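Local coordinates for farnesyl diphosphate synthase (Rhodobacter capsulatus, PDB 3M0G), which probably joins isopentenyl diphosphate to an allylic diphosphate, with magnesium as cofactor, to lengthen isoprenoid chains toward farnesyl or geranylgeranyl diphosphate, at residues Y151-A154 and L155-A159; I172-Q175 and A176-G180; T106-L109 and A110-L114; D81-P84 and C85-N88. All blocks are in the same frame, centred on the assembly; numbering follows the deposited sequence.

Along the chain the order is contact 4, contact 3, contact 1, contact 2, all within one largely helical polyprenyl synthetase domain. Contact 4 is the loop that leaves helix 60-81, and it touches both contact 3, on helix 104-121 (centres about 14 Å apart), and contact 1, on helix 149-159 (about 12 Å). Helix 168-194 comes next and carries contact 2, whose centre is about 9 Å from that of contact 1. Contacts 1 and 3 do not touch within the chain, their centres being about 20 Å apart. Contacts 1, 3 and 4 also meet the second subunit, so the aspartate-rich loop of contact 4 is packed between helices of both copies.

Contact 1. Residues Y151-A154 and L155-A159; sequences YGQA and LDIAA
With chi1 of 176°, the ring of Tyr151 swings back beside its own carbonyl carbon, while Leu155, one turn on, takes chi1 of -70° and turns its CG away from its carbonyl carbon. The two side chains therefore cross obliquely, and Leu155 CD1 comes to rest over one face of the tyrosine ring, 3.9 Å from its centroid and only 14° off the normal, a CH-pi contact displaced slightly toward the rim. Its closest ring atom is CZ, at 3.8 Å from Leu155 CD1. Beneath them Leu155 N donates to Tyr151 O at 3.0 Å, an ordinary alpha-helical bond, and Ile157 N does the same to Gln153 O at 2.8 Å. Two residues on from the Tyr151/Leu155 pair, Gln153, bent at chi2, brings OE1 within 3.8 Å of Ile157 CD1, a polar atom against a methyl. The helix, 149-159, lies with Tyr151, Leu155 and Asp156 against helix 168-194, and Tyr151 also packs on Pro26 of the second subunit. Asp156 OD1 forms a salt bridge with Lys240. In short, dispersion and CH-pi attraction join the side chains of Tyr151 and Leu155, while charge pairing is left to Asp156 and partners beyond this helix.

Contact 2. Residues I172-Q175 and A176-G180; sequences IRLQ and AGKTG
Gln175 O takes two backbone hydrogen bonds, one from Thr179 N at 3.0 Å and one from Gly180 N at 2.8 Å, and this doubling marks a pi-type turn set into the long alpha helix 168-194. The Gly180 donor lies in the plane of the carbonyl; that of Thr179 is tilted away from it by 34°. Thr179 pays for the wider turn with a phi of -129°, far more extended than its neighbours. Before the wide turn the i to i+4 pattern is kept: Ala176 N reaches Ile172 O at 2.9 Å and Lys178 N reaches Leu174 O at 2.8 Å, though the bond from Gly177 N to Arg173 O is weak.

Among the side chains, Gln175 bends at chi2 and runs alongside Thr179, the two pointing the same way. Lys178 starts close to the preceding turn and then, nearly straight until its last torsion, leads away from it; its ammonium makes a long, weak ion pair with Asp156 OD2.

Further out, helix 149-159 lies against the face bearing Arg173, Leu174 and Lys178, and Gln213 and Phe212 of helix 199-219 meet Gln175 and Thr179. The Lys-Thr pair at 178-179 falls at this irregular turn and is consistent with the one that lies beside the allylic diphosphate in related prenyl synthases. At the root of the lysine, Lys178 CB sits 3.1 Å from Leu174 O.

Contact 3. Residues T106-L109 and A110-L114; sequences TAVL and AGDAL
Val108 and Asp112 stand one turn apart on helix 104-121, side by side and pointing the same way. Backbone bonds come first: Asp112 N reaches Val108 O at 2.9 Å, and the bonds from Ala110 N to Thr106 O, from Gly111 N to Ala107 O and from Ala113 N to Leu109 O complete an unbroken alpha-helical ladder.

Van der Waals contacts between methyls and oxygens are few. Val108 CG1, placed beside its own carbonyl carbon by a chi1 of 173°, comes within 3.7 Å of Asp112 OD2, a methyl against a carboxylate oxygen. Ala110 CB rests 3.2 Å from Thr106 O. The apolar packing is outward from the helix, where Thr106 and Ala110 lie on Ala33 of helix 29-37.

The polar atoms gather round Val108 O. Asp112, with CG turned away from its carbonyl carbon (chi1 -74°), holds its carboxylate over this oxygen, and OD1 and OD2 each stand 3.4 Å from it, acceptors facing an acceptor. The bonds to Val108 O come instead from Asp112 N and from His80 NE2. Three acceptors thus share a small, buried space. Asp112 OD2 in turn hydrogen-bonds to ND1 of His80 of the second subunit.

The Asp112 OD1 atoms of the two subunits also lie near each other. If the dimer is symmetric, each His80 uses both nitrogens, consistent with a protonated ring that would offset part of the negative charge at the dimer interface, and the aspartate pair could well favour protonation.

Contact 4. Residues D81-P84 and C85-N88; sequences DDMP and CMDN
Asp81, the last residue of helix 60-81, turns its carbonyl oxygen to Asp87 N at 2.7 Å, the donor nearly along the C=O axis. Its CB also approaches Asp87 OD2, at 3.9 Å. Next, Asp82 points away from the turn, and its carboxylate forms a salt bridge with Arg92. Met83, modelled as selenomethionine, opens a type I beta turn that ends at Met86. Its carbonyl oxygen is gripped twice, by Met86 N at 2.8 Å and by Asn88 N at 2.9 Å, which arrive from opposite faces of the carbonyl plane and so resist its rotation. Pro84 crosses Asn88 at about a right angle, with Asn88 ND2 3.4 Å from Pro84 CA. A water bridges Pro84 O and Met86 O, though its approach to Met86 O is too short to be trusted.

The run from Asp81 to Asp87 fits the first aspartate-rich DDxxxxD motif of prenyl synthases, which in relatives holds magnesium and allylic diphosphate. The loop leads on to strand 91-92. Met83 packs on Ala107 and Val108 of helix 104-121, Met86 and Asp87 on helix 149-159, and Val108 and Leu109 of the second subunit close over Met83 and Met86 respectively.

Contact 1. Residues Y151-A154 and L155-A159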
loop_
_atom_site.group_PDB
_atom_site.type_symbol
_atom_site.label_atom_id
_atom_site.label_comp_id
_atom_site.label_asym_id
_atom_site.label_seq_id
_atom_site.Cartn_x
_atom_site.Cartn_y
_atom_site.Cartn_z
ATOM N N TYR B 151 -12.635 -1.656 0.384
ATOM C CA TYR B 151 -13.909 -2.335 0.652
ATOM C C TYR B 151 -15.078 -1.574 0.006
ATOM O O TYR B 151 -15.902 -2.169 -0.656
ATOM C CB TYR B 151 -14.096 -2.531 2.158
ATOM C CG TYR B 151 -15.417 -3.148 2.635
ATOM C CD1 TYR B 151 -15.868 -4.395 2.166
ATOM C CD2 TYR B 151 -16.189 -2.495 3.610
ATOM C CE1 TYR B 151 -17.061 -4.952 2.652
ATOM C CE2 TYR B 151 -17.367 -3.040 4.088
ATOM C CZ TYR B 151 -17.801 -4.260 3.603
ATOM O OH TYR B 151 -18.973 -4.773 4.095
ATOM N N GLY B 152 -15.139 -0.260 0.162
ATOM C CA GLY B 152 -16.247 0.490 -0.434
ATOM C C GLY B 152 -16.136 0.593 -1.944
ATOM O O GLY B 152 -17.158 0.757 -2.624
ATOM N N GLN B 153 -14.922 0.453 -2.490
ATOM C CA GLN B 153 -14.756 0.439 -3.958
ATOM C C GLN B 153 -15.317 -0.858 -4.488
ATOM O O GLN B 153 -15.975 -0.875 -5.503
ATOM C CB GLN B 153 -13.294 0.527 -4.407
ATOM C CG GLN B 153 -13.153 0.816 -5.916
ATOM C CD GLN B 153 -13.945 2.058 -6.389
ATOM O OE1 GLN B 153 -14.873 1.951 -7.197
ATOM N NE2 GLN B 153 -13.569 3.232 -5.882
ATOM N N ALA B 154 -15.026 -1.929 -3.772
ATOM C CA ALA B 154 -15.526 -3.260 -4.114
ATOM C C ALA B 154 -17.047 -3.335 -4.026
ATOM O O ALA B 154 -17.699 -4.006 -4.850
ATOM C CB ALA B 154 -14.896 -4.278 -3.197
ATOM N N LEU B 155 -17.618 -2.727 -2.995
ATOM C CA LEU B 155 -19.074 -2.625 -2.906
ATOM C C LEU B 155 -19.662 -1.831 -4.079
ATOM O O LEU B 155 -20.727 -2.183 -4.609
ATOM C CB LEU B 155 -19.509 -2.017 -1.568
ATOM C CG LEU B 155 -19.299 -2.886 -0.322
ATOM C CD1 LEU B 155 -19.367 -2.007 0.912
ATOM C CD2 LEU B 155 -20.267 -4.057 -0.218
ATOM N N ASP B 156 -18.957 -0.778 -4.486
ATOM C CA ASP B 156 -19.414 0.117 -5.550
ATOM C C ASP B 156 -19.279 -0.487 -6.940
ATOM O O ASP B 156 -20.119 -0.236 -7.797
ATOM C CB ASP B 156 -18.704 1.468 -5.484
ATOM C CG ASP B 156 -19.530 2.597 -6.104
ATOM O OD1 ASP B 156 -20.704 2.359 -6.494
ATOM O OD2 ASP B 156 -19.009 3.733 -6.188
ATOM N N ILE B 157 -18.239 -1.293 -7.157
ATOM C CA ILE B 157 -18.087 -2.045 -8.413
ATOM C C ILE B 157 -19.196 -3.091 -8.558
ATOM O O ILE B 157 -19.777 -3.249 -9.641
ATOM C CB ILE B 157 -16.666 -2.687 -8.540
ATOM C CG1 ILE B 157 -15.611 -1.605 -8.796
ATOM C CG2 ILE B 157 -16.624 -3.781 -9.625
ATOM C CD1 ILE B 157 -16.052 -0.507 -9.787
ATOM N N ALA B 158 -19.506 -3.773 -7.454
ATOM C CA ALA B 158 -20.592 -4.742 -7.424
ATOM C C ALA B 158 -21.952 -4.072 -7.623
ATOM O O ALA B 158 -22.828 -4.617 -8.288
ATOM C CB ALA B 158 -20.579 -5.531 -6.128
ATOM N N ALA B 159 -22.126 -2.890 -7.043
ATOM C CA ALA B 159 -23.365 -2.137 -7.200
ATOM C C ALA B 159 -23.661 -1.771 -8.660
ATOM O O ALA B 159 -24.824 -1.764 -9.057
ATOM C CB ALA B 159 -23.338 -0.876 -6.328
#

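Contact 2. Residues I172-Q175 and A176-G180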
loop_
_atom_site.group_PDB
_atom_site.type_symbol
_atom_site.label_atom_id
_atom_site.label_comp_id
_atom_site.label_asym_id
_atom_site.label_seq_id
_atom_site.Cartn_x
_atom_site.Cartn_y
_atom_site.Cartn_z
ATOM N N ILE B 172 -24.974 3.862 2.291
ATOM C CA ILE B 172 -24.289 4.485 3.443
ATOM C C ILE B 172 -23.009 3.696 3.795
ATOM O O ILE B 172 -21.947 4.273 3.998
ATOM C CB ILE B 172 -25.228 4.595 4.716
ATOM C CG1 ILE B 172 -26.259 5.713 4.562
ATOM C CG2 ILE B 172 -24.431 4.872 5.978
ATOM C CD1 ILE B 172 -27.444 5.588 5.526
ATOM N N ARG B 173 -23.125 2.375 3.847
ATOM C CA ARG B 173 -21.970 1.496 4.083
ATOM C C ARG B 173 -20.913 1.636 2.977
ATOM O O ARG B 173 -19.716 1.646 3.244
ATOM C CB ARG B 173 -22.439 0.037 4.173
ATOM C CG ARG B 173 -21.340 -0.968 4.546
ATOM C CD ARG B 173 -21.867 -2.395 4.637
ATOM N NE ARG B 173 -22.281 -2.947 3.339
ATOM C CZ ARG B 173 -22.735 -4.186 3.145
ATOM N NH1 ARG B 173 -23.090 -4.583 1.926
ATOM N NH2 ARG B 173 -22.854 -5.046 4.156
ATOM N N LEU B 174 -21.369 1.731 1.739
ATOM C CA LEU B 174 -20.490 1.889 0.574
ATOM C C LEU B 174 -19.698 3.178 0.685
ATOM O O LEU B 174 -18.486 3.209 0.477
ATOM C CB LEU B 174 -21.349 1.943 -0.680
ATOM C CG LEU B 174 -20.748 1.929 -2.076
ATOM C CD1 LEU B 174 -21.535 0.910 -2.902
ATOM C CD2 LEU B 174 -20.819 3.304 -2.690
ATOM N N GLN B 175 -20.417 4.244 1.011
ATOM C CA GLN B 175 -19.853 5.586 1.086
ATOM C C GLN B 175 -18.925 5.832 2.260
ATOM O O GLN B 175 -17.914 6.541 2.119
ATOM C CB GLN B 175 -20.950 6.633 0.983
ATOM C CG GLN B 175 -21.517 6.725 -0.443
ATOM C CD GLN B 175 -20.434 6.856 -1.524
ATOM O OE1 GLN B 175 -19.305 7.272 -1.248
ATOM N NE2 GLN B 175 -20.793 6.537 -2.760
ATOM N N ALA B 176 -19.267 5.271 3.415
ATOM C CA ALA B 176 -18.362 5.271 4.549
ATOM C C ALA B 176 -16.967 4.673 4.221
ATOM O O ALA B 176 -15.930 5.241 4.555
ATOM C CB ALA B 176 -18.992 4.605 5.728
ATOM N N GLY B 177 -16.924 3.535 3.558
ATOM C CA GLY B 177 -15.620 3.031 3.116
ATOM C C GLY B 177 -15.007 3.787 1.947
ATOM O O GLY B 177 -13.847 4.187 2.019
ATOM N N LYS B 178 -15.803 4.037 0.906
ATOM C CA LYS B 178 -15.292 4.463 -0.413
ATOM C C LYS B 178 -14.708 5.843 -0.311
ATOM O O LYS B 178 -13.686 6.179 -0.937
ATOM C CB LYS B 178 -16.408 4.500 -1.450
ATOM C CG LYS B 178 -15.937 4.960 -2.827
ATOM C CD LYS B 178 -16.993 4.809 -3.903
ATOM C CE LYS B 178 -16.364 4.744 -5.294
ATOM N NZ LYS B 178 -15.903 6.039 -5.879
ATOM N N THR B 179 -15.378 6.646 0.481
ATOM C CA THR B 179 -15.048 8.050 0.557
ATOM C C THR B 179 -14.866 8.533 1.971
ATOM O O THR B 179 -14.016 9.420 2.227
ATOM C CB THR B 179 -16.147 8.822 -0.190
ATOM O OG1 THR B 179 -15.845 8.790 -1.594
ATOM C CG2 THR B 179 -16.273 10.256 0.280
ATOM N N GLY B 180 -15.672 7.974 2.873
ATOM C CA GLY B 180 -15.773 8.441 4.236
ATOM C C GLY B 180 -14.505 8.192 5.024
ATOM O O GLY B 180 -14.092 9.036 5.823
#

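Contact 3. Residues T106-L109 and A110-L114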
loop_
_atom_site.group_PDB
_atom_site.type_symbol
_atom_site.label_atom_id
_atom_site.label_comp_id
_atom_site.label_asym_id
_atom_site.label_seq_id
_atom_site.Cartn_x
_atom_site.Cartn_y
_atom_site.Cartn_z
ATOM N N THR B 106 1.088 0.195 -16.791
ATOM C CA THR B 106 1.632 1.383 -16.122
ATOM C C THR B 106 0.694 1.988 -15.070
ATOM O O THR B 106 1.166 2.429 -14.010
ATOM C CB THR B 106 2.082 2.448 -17.137
ATOM O OG1 THR B 106 2.930 1.830 -18.115
ATOM C CG2 THR B 106 2.842 3.573 -16.444
ATOM N N ALA B 107 -0.618 2.015 -15.339
ATOM C CA ALA B 107 -1.581 2.445 -14.321
ATOM C C ALA B 107 -1.641 1.526 -13.078
ATOM O O ALA B 107 -1.711 2.001 -11.955
ATOM C CB ALA B 107 -2.995 2.639 -14.938
ATOM N N VAL B 108 -1.625 0.215 -13.271
ATOM C CA VAL B 108 -1.524 -0.702 -12.130
ATOM C C VAL B 108 -0.292 -0.343 -11.302
ATOM O O VAL B 108 -0.370 -0.121 -10.086
ATOM C CB VAL B 108 -1.421 -2.170 -12.604
ATOM C CG1 VAL B 108 -1.144 -3.149 -11.420
ATOM C CG2 VAL B 108 -2.642 -2.550 -13.393
ATOM N N LEU B 109 0.846 -0.226 -11.988
ATOM C CA LEU B 109 2.119 -0.072 -11.311
ATOM C C LEU B 109 2.268 1.291 -10.640
ATOM O O LEU B 109 2.775 1.380 -9.516
ATOM C CB LEU B 109 3.278 -0.366 -12.268
ATOM C CG LEU B 109 3.406 -1.816 -12.732
ATOM C CD1 LEU B 109 4.658 -1.913 -13.549
ATOM C CD2 LEU B 109 3.483 -2.825 -11.553
ATOM N N ALA B 110 1.772 2.333 -11.291
ATOM C CA ALA B 110 1.898 3.684 -10.739
ATOM C C ALA B 110 1.014 3.853 -9.496
ATOM O O ALA B 110 1.415 4.482 -8.506
ATOM C CB ALA B 110 1.609 4.734 -11.806
ATOM N N GLY B 111 -0.187 3.297 -9.543
ATOM C CA GLY B 111 -1.038 3.265 -8.333
ATOM C C GLY B 111 -0.430 2.417 -7.215
ATOM O O GLY B 111 -0.524 2.772 -6.054
ATOM N N ASP B 112 0.170 1.285 -7.566
ATOM C CA ASP B 112 0.823 0.431 -6.574
ATOM C C ASP B 112 1.924 1.212 -5.835
ATOM O O ASP B 112 2.017 1.164 -4.600
ATOM C CB ASP B 112 1.372 -0.852 -7.196
ATOM C CG ASP B 112 0.283 -1.870 -7.541
ATOM O OD1 ASP B 112 -0.905 -1.744 -7.131
ATOM O OD2 ASP B 112 0.632 -2.828 -8.241
ATOM N N ALA B 113 2.731 1.967 -6.583
ATOM C CA ALA B 113 3.857 2.684 -5.985
ATOM C C ALA B 113 3.410 3.966 -5.304
ATOM O O ALA B 113 4.085 4.478 -4.400
ATOM C CB ALA B 113 4.940 2.954 -7.040
ATOM N N LEU B 114 2.264 4.508 -5.724
ATOM C CA LEU B 114 1.751 5.666 -5.037
ATOM C C LEU B 114 1.213 5.274 -3.662
ATOM O O LEU B 114 1.313 6.050 -2.727
ATOM C CB LEU B 114 0.694 6.394 -5.860
ATOM C CG LEU B 114 1.285 7.320 -6.930
ATOM C CD1 LEU B 114 0.209 7.590 -7.980
ATOM C CD2 LEU B 114 1.789 8.614 -6.302
#

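Contact 4. Residues D81-P84 and C85-N88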
loop_
_atom_site.group_PDB
_atom_site.type_symbol
_atom_site.label_atom_id
_atom_site.label_comp_id
_atom_site.label_asym_id
_atom_site.label_seq_id
_atom_site.Cartn_x
_atom_site.Cartn_y
_atom_site.Cartn_z
ATOM N N ASP B 81 -9.023 3.357 -10.285
ATOM C CA ASP B 81 -10.476 3.426 -10.469
ATOM C C ASP B 81 -10.862 3.803 -11.879
ATOM O O ASP B 81 -11.883 3.324 -12.393
ATOM C CB ASP B 81 -11.111 4.374 -9.452
ATOM C CG ASP B 81 -11.109 3.790 -8.058
ATOM O OD1 ASP B 81 -10.864 2.568 -7.913
ATOM O OD2 ASP B 81 -11.333 4.556 -7.112
ATOM N N ASP B 82 -10.018 4.615 -12.512
ATOM C CA ASP B 82 -10.193 5.025 -13.909
ATOM C C ASP B 82 -9.969 3.898 -14.903
ATOM O O ASP B 82 -10.390 4.008 -16.053
ATOM C CB ASP B 82 -9.262 6.196 -14.253
ATOM C CG ASP B 82 -9.601 7.446 -13.486
ATOM O OD1 ASP B 82 -10.717 7.507 -12.916
ATOM O OD2 ASP B 82 -8.748 8.358 -13.412
HETATM N N MSE B 83 -9.324 2.811 -14.470
HETATM C CA MSE B 83 -9.002 1.719 -15.403
HETATM C C MSE B 83 -10.256 1.075 -16.007
HETATM O O MSE B 83 -11.312 1.058 -15.361
HETATM C CB MSE B 83 -8.099 0.655 -14.758
HETATM C CG MSE B 83 -6.699 1.114 -14.442
HETATM SE SE MSE B 83 -5.643 -0.294 -13.584
HETATM C CE MSE B 83 -6.949 -0.918 -12.313
ATOM N N PRO B 84 -10.131 0.530 -17.240
ATOM C CA PRO B 84 -11.249 -0.027 -18.024
ATOM C C PRO B 84 -12.103 -1.034 -17.251
ATOM O O PRO B 84 -13.328 -0.974 -17.324
ATOM C CB PRO B 84 -10.545 -0.695 -19.211
ATOM C CG PRO B 84 -9.279 0.113 -19.375
ATOM C CD PRO B 84 -8.850 0.398 -17.966
ATOM N N CYS B 85 -11.466 -1.937 -16.507
ATOM C CA CYS B 85 -12.197 -2.962 -15.752
ATOM C C CYS B 85 -12.882 -2.382 -14.518
ATOM O O CYS B 85 -13.655 -3.058 -13.861
ATOM C CB CYS B 85 -11.267 -4.115 -15.357
ATOM S SG CYS B 85 -10.000 -3.625 -14.193
HETATM N N MSE B 86 -12.581 -1.125 -14.204
HETATM C CA MSE B 86 -13.195 -0.446 -13.084
HETATM C C MSE B 86 -14.198 0.572 -13.632
HETATM O O MSE B 86 -15.200 0.189 -14.239
HETATM C CB MSE B 86 -12.112 0.215 -12.217
HETATM C CG MSE B 86 -11.109 -0.776 -11.589
HETATM SE SE MSE B 86 -11.719 -1.389 -9.820
HETATM C CE MSE B 86 -11.604 0.281 -8.966
ATOM N N ASP B 87 -13.918 1.859 -13.447
ATOM C CA ASP B 87 -14.805 2.918 -13.918
ATOM C C ASP B 87 -14.631 3.280 -15.386
ATOM O O ASP B 87 -15.530 3.891 -15.971
ATOM C CB ASP B 87 -14.648 4.181 -13.066
ATOM C CG ASP B 87 -14.974 3.949 -11.610
ATOM O OD1 ASP B 87 -15.499 2.862 -11.246
ATOM O OD2 ASP B 87 -14.693 4.865 -10.827
ATOM N N ASN B 88 -13.487 2.914 -15.969
ATOM C CA ASN B 88 -13.258 3.060 -17.412
ATOM C C ASN B 88 -13.395 4.527 -17.882
ATOM O O ASN B 88 -14.178 4.835 -18.783
ATOM C CB ASN B 88 -14.183 2.079 -18.189
ATOM C CG ASN B 88 -13.823 1.933 -19.668
ATOM O OD1 ASN B 88 -14.644 1.466 -20.464
ATOM N ND2 ASN B 88 -12.619 2.332 -20.041
HETATM O O HOH W 1 -15.543 -1.384 -16.051
#